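Local coordinates for sensor protein, Kinase (Polaromonas sp. JS666, PDB 3GRC) that probably relays a sensory signal by accepting a phosphoryl group on a CheY-like receiver domain of a sensor histidine kinase, at residues I9-D14 and S33-S38. Sequence-based numbering, arbitrary orientation.
Sequences ILICED and SDMVHS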
ATOM      1  N   ILE A   9       2.036   2.254   8.832  1.00 21.98           N
ATOM      2  CA  ILE A   9       1.811   1.837   7.447  1.00 21.04           C
ATOM      3  C   ILE A   9       2.652   0.620   7.072  1.00 19.79           C
ATOM      4  O   ILE A   9       3.817   0.539   7.438  1.00 21.58           O
ATOM      5  CB  ILE A   9       2.190   2.964   6.464  1.00 21.09           C
ATOM      6  CG1 ILE A   9       1.454   4.256   6.827  1.00 21.01           C
ATOM      7  CG2 ILE A   9       1.888   2.541   5.034  1.00 20.69           C
ATOM      8  CD1 ILE A   9      -0.038   4.137   6.818  1.00 21.80           C
ATOM      9  N   LEU A  10       2.069  -0.333   6.354  1.00 18.59           N
ATOM     10  CA  LEU A  10       2.838  -1.488   5.914  1.00 16.72           C
ATOM     11  C   LEU A  10       3.249  -1.258   4.456  1.00 16.98           C
ATOM     12  O   LEU A  10       2.407  -1.201   3.564  1.00 18.51           O
ATOM     13  CB  LEU A  10       2.024  -2.776   6.022  1.00 17.81           C
ATOM     14  CG  LEU A  10       2.692  -4.035   5.449  1.00 19.09           C
ATOM     15  CD1 LEU A  10       3.938  -4.408   6.245  1.00 18.49           C
ATOM     16  CD2 LEU A  10       1.694  -5.184   5.485  1.00 22.56           C
ATOM     17  N   ILE A  11       4.548  -1.108   4.240  1.00 14.98           N
ATOM     18  CA  ILE A  11       5.114  -0.884   2.919  1.00 16.26           C
ATOM     19  C   ILE A  11       5.504  -2.196   2.244  1.00 16.73           C
ATOM     20  O   ILE A  11       6.398  -2.893   2.717  1.00 19.09           O
ATOM     21  CB  ILE A  11       6.398  -0.032   3.004  1.00 14.85           C
ATOM     22  CG1 ILE A  11       6.108   1.288   3.704  1.00 14.02           C
ATOM     23  CG2 ILE A  11       6.979   0.176   1.611  1.00 13.00           C
ATOM     24  CD1 ILE A  11       7.354   2.082   3.999  1.00 12.37           C
ATOM     25  N   CYS A  12       4.844  -2.528   1.144  1.00 18.12           N
ATOM     26  CA  CYS A  12       5.170  -3.740   0.407  1.00 18.71           C
ATOM     27  C   CYS A  12       5.788  -3.254  -0.889  1.00 20.31           C
ATOM     28  O   CYS A  12       5.080  -2.785  -1.797  1.00 19.92           O
ATOM     29  CB  CYS A  12       3.913  -4.561   0.126  1.00 21.54           C
ATOM     30  SG  CYS A  12       4.155  -6.058  -0.847  1.00 25.21           S
ATOM     31  N   GLU A  13       7.112  -3.363  -0.969  1.00 19.25           N
ATOM     32  CA  GLU A  13       7.852  -2.887  -2.129  1.00 19.34           C
ATOM     33  C   GLU A  13       9.028  -3.793  -2.452  1.00 20.00           C
ATOM     34  O   GLU A  13       9.816  -4.156  -1.581  1.00 18.10           O
ATOM     35  CB  GLU A  13       8.332  -1.451  -1.858  1.00 19.25           C
ATOM     36  CG  GLU A  13       9.406  -0.892  -2.805  1.00 20.02           C
ATOM     37  CD  GLU A  13       8.943  -0.738  -4.242  1.00 19.68           C
ATOM     38  OE1 GLU A  13       7.973  -0.003  -4.487  1.00 22.25           O
ATOM     39  OE2 GLU A  13       9.558  -1.349  -5.128  1.00 25.73           O
ATOM     40  N   ASP A  14       9.125  -4.162  -3.715  1.00 19.10           N
ATOM     41  CA  ASP A  14      10.192  -5.022  -4.187  1.00 21.25           C
ATOM     42  C   ASP A  14      11.572  -4.347  -4.216  1.00 20.76           C
ATOM     43  O   ASP A  14      12.587  -4.993  -3.965  1.00 22.89           O
ATOM     44  CB  ASP A  14       9.853  -5.537  -5.588  1.00 21.89           C
ATOM     45  CG  ASP A  14      10.949  -6.411  -6.167  1.00 24.98           C
ATOM     46  OD1 ASP A  14      11.205  -7.495  -5.617  1.00 25.30           O
ATOM     47  OD2 ASP A  14      11.568  -6.006  -7.169  1.00 30.05           O
ATOM     48  N   SER A  33       6.215   2.948  10.051  1.00 20.41           N
ATOM     49  CA  SER A  33       6.014   1.973   8.983  1.00 19.53           C
ATOM     50  C   SER A  33       6.987   0.804   8.999  1.00 19.27           C
ATOM     51  O   SER A  33       8.089   0.884   9.534  1.00 21.65           O
ATOM     52  CB  SER A  33       6.074   2.654   7.613  1.00 16.61           C
ATOM     53  OG  SER A  33       7.341   3.210   7.352  1.00 15.99           O
ATOM     54  N   ASP A  34       6.557  -0.285   8.386  1.00 18.72           N
ATOM     55  CA  ASP A  34       7.347  -1.482   8.291  1.00 16.95           C
ATOM     56  C   ASP A  34       7.563  -1.781   6.820  1.00 18.33           C
ATOM     57  O   ASP A  34       6.657  -1.640   6.008  1.00 18.72           O
ATOM     58  CB  ASP A  34       6.619  -2.665   8.937  1.00 17.86           C
ATOM     59  CG  ASP A  34       6.597  -2.583  10.460  1.00 18.24           C
ATOM     60  OD1 ASP A  34       7.580  -2.087  11.037  1.00 17.16           O
ATOM     61  OD2 ASP A  34       5.603  -3.023  11.074  1.00 19.85           O
HETATM   62  N   MSE A  35       8.762  -2.209   6.469  1.00 17.12           N
HETATM   63  CA  MSE A  35       9.038  -2.538   5.083  1.00 17.72           C
HETATM   64  C   MSE A  35       9.092  -4.056   4.883  1.00 17.36           C
HETATM   65  O   MSE A  35       9.700  -4.774   5.663  1.00 17.50           O
HETATM   66  CB  MSE A  35      10.384  -1.943   4.639  1.00 17.04           C
HETATM   67  CG  MSE A  35      10.592  -0.472   4.949  1.00 19.11           C
HETATM   68 SE   MSE A  35      12.381   0.059   4.525  1.00 32.39          SE
HETATM   69  CE  MSE A  35      13.327  -0.500   6.156  1.00 25.47           C
ATOM     70  N   VAL A  36       8.436  -4.528   3.838  1.00 15.39           N
ATOM     71  CA  VAL A  36       8.451  -5.934   3.437  1.00 17.95           C
ATOM     72  C   VAL A  36       8.624  -5.915   1.923  1.00 18.70           C
ATOM     73  O   VAL A  36       8.277  -4.936   1.271  1.00 18.00           O
ATOM     74  CB  VAL A  36       7.164  -6.725   3.848  1.00 19.14           C
ATOM     75  CG1 VAL A  36       7.108  -6.811   5.371  1.00 18.40           C
ATOM     76  CG2 VAL A  36       5.894  -6.074   3.285  1.00 17.92           C
ATOM     77  N   HIS A  37       9.154  -6.993   1.360  1.00 21.91           N
ATOM     78  CA  HIS A  37       9.422  -7.012  -0.072  1.00 22.63           C
ATOM     79  C   HIS A  37       8.644  -7.975  -0.964  1.00 23.00           C
ATOM     80  O   HIS A  37       8.988  -8.130  -2.141  1.00 24.99           O
ATOM     81  CB  HIS A  37      10.923  -7.217  -0.283  1.00 22.44           C
ATOM     82  CG  HIS A  37      11.454  -8.486   0.300  1.00 25.34           C
ATOM     83  ND1 HIS A  37      11.291  -9.718  -0.304  1.00 27.36           N
ATOM     84  CD2 HIS A  37      12.134  -8.730   1.449  1.00 26.46           C
ATOM     85  CE1 HIS A  37      11.842 -10.654   0.441  1.00 26.06           C
ATOM     86  NE2 HIS A  37      12.364 -10.077   1.514  1.00 27.00           N
ATOM     87  N   SER A  38       7.605  -8.610  -0.428  1.00 19.95           N
ATOM     88  CA  SER A  38       6.821  -9.544  -1.231  1.00 20.48           C
ATOM     89  C   SER A  38       5.403  -9.695  -0.711  1.00 20.89           C
ATOM     90  O   SER A  38       5.104  -9.349   0.436  1.00 21.53           O
ATOM     91  CB  SER A  38       7.485 -10.924  -1.271  1.00 20.00           C
ATOM     92  OG  SER A  38       7.225 -11.642  -0.071  1.00 21.23           O
TER
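Strands 8-12 and 32-36 of the receiver domain's first beta-alpha-beta unit run parallel here, bridged from I9–S33 to C12–V36. Four backbone hydrogen bonds join them: D34 N to I9 O, I11 N to D34 O (2.8 Å), V36 N to I11 O and, past the end of the first strand, E13 N to V36 O. On the L10, C12, D34 and V36 face, L10 CD1 meets V36 CG2 at 3.9 Å, the two side chains crossing at about a right angle. With V36 CG1 beside the backbone N (chi1 -66°), CG2 falls between N and the carbonyl carbon, close to I11 O and beside C12 CB. On the other face I11 CD1 reaches back along the strand to S33 OG (3.5 Å) and across and forward to CG of selenomethionine M35 (4.2 Å), while S33 OG itself is hydrogen-bonded to N23 ND2. E13 OE1 forms a salt bridge with K110, and its OE2 accepts from D15 N close to D57, consistent with the acidic cluster at a receiver phosphorylation site. S38 N-caps helix 39-48, which packs on L10, C12 and V36; helix 16-28 covers I9 and I11, strand 53-56 flanks 8-12 on its other side, and 32-36 is the sheet's edge.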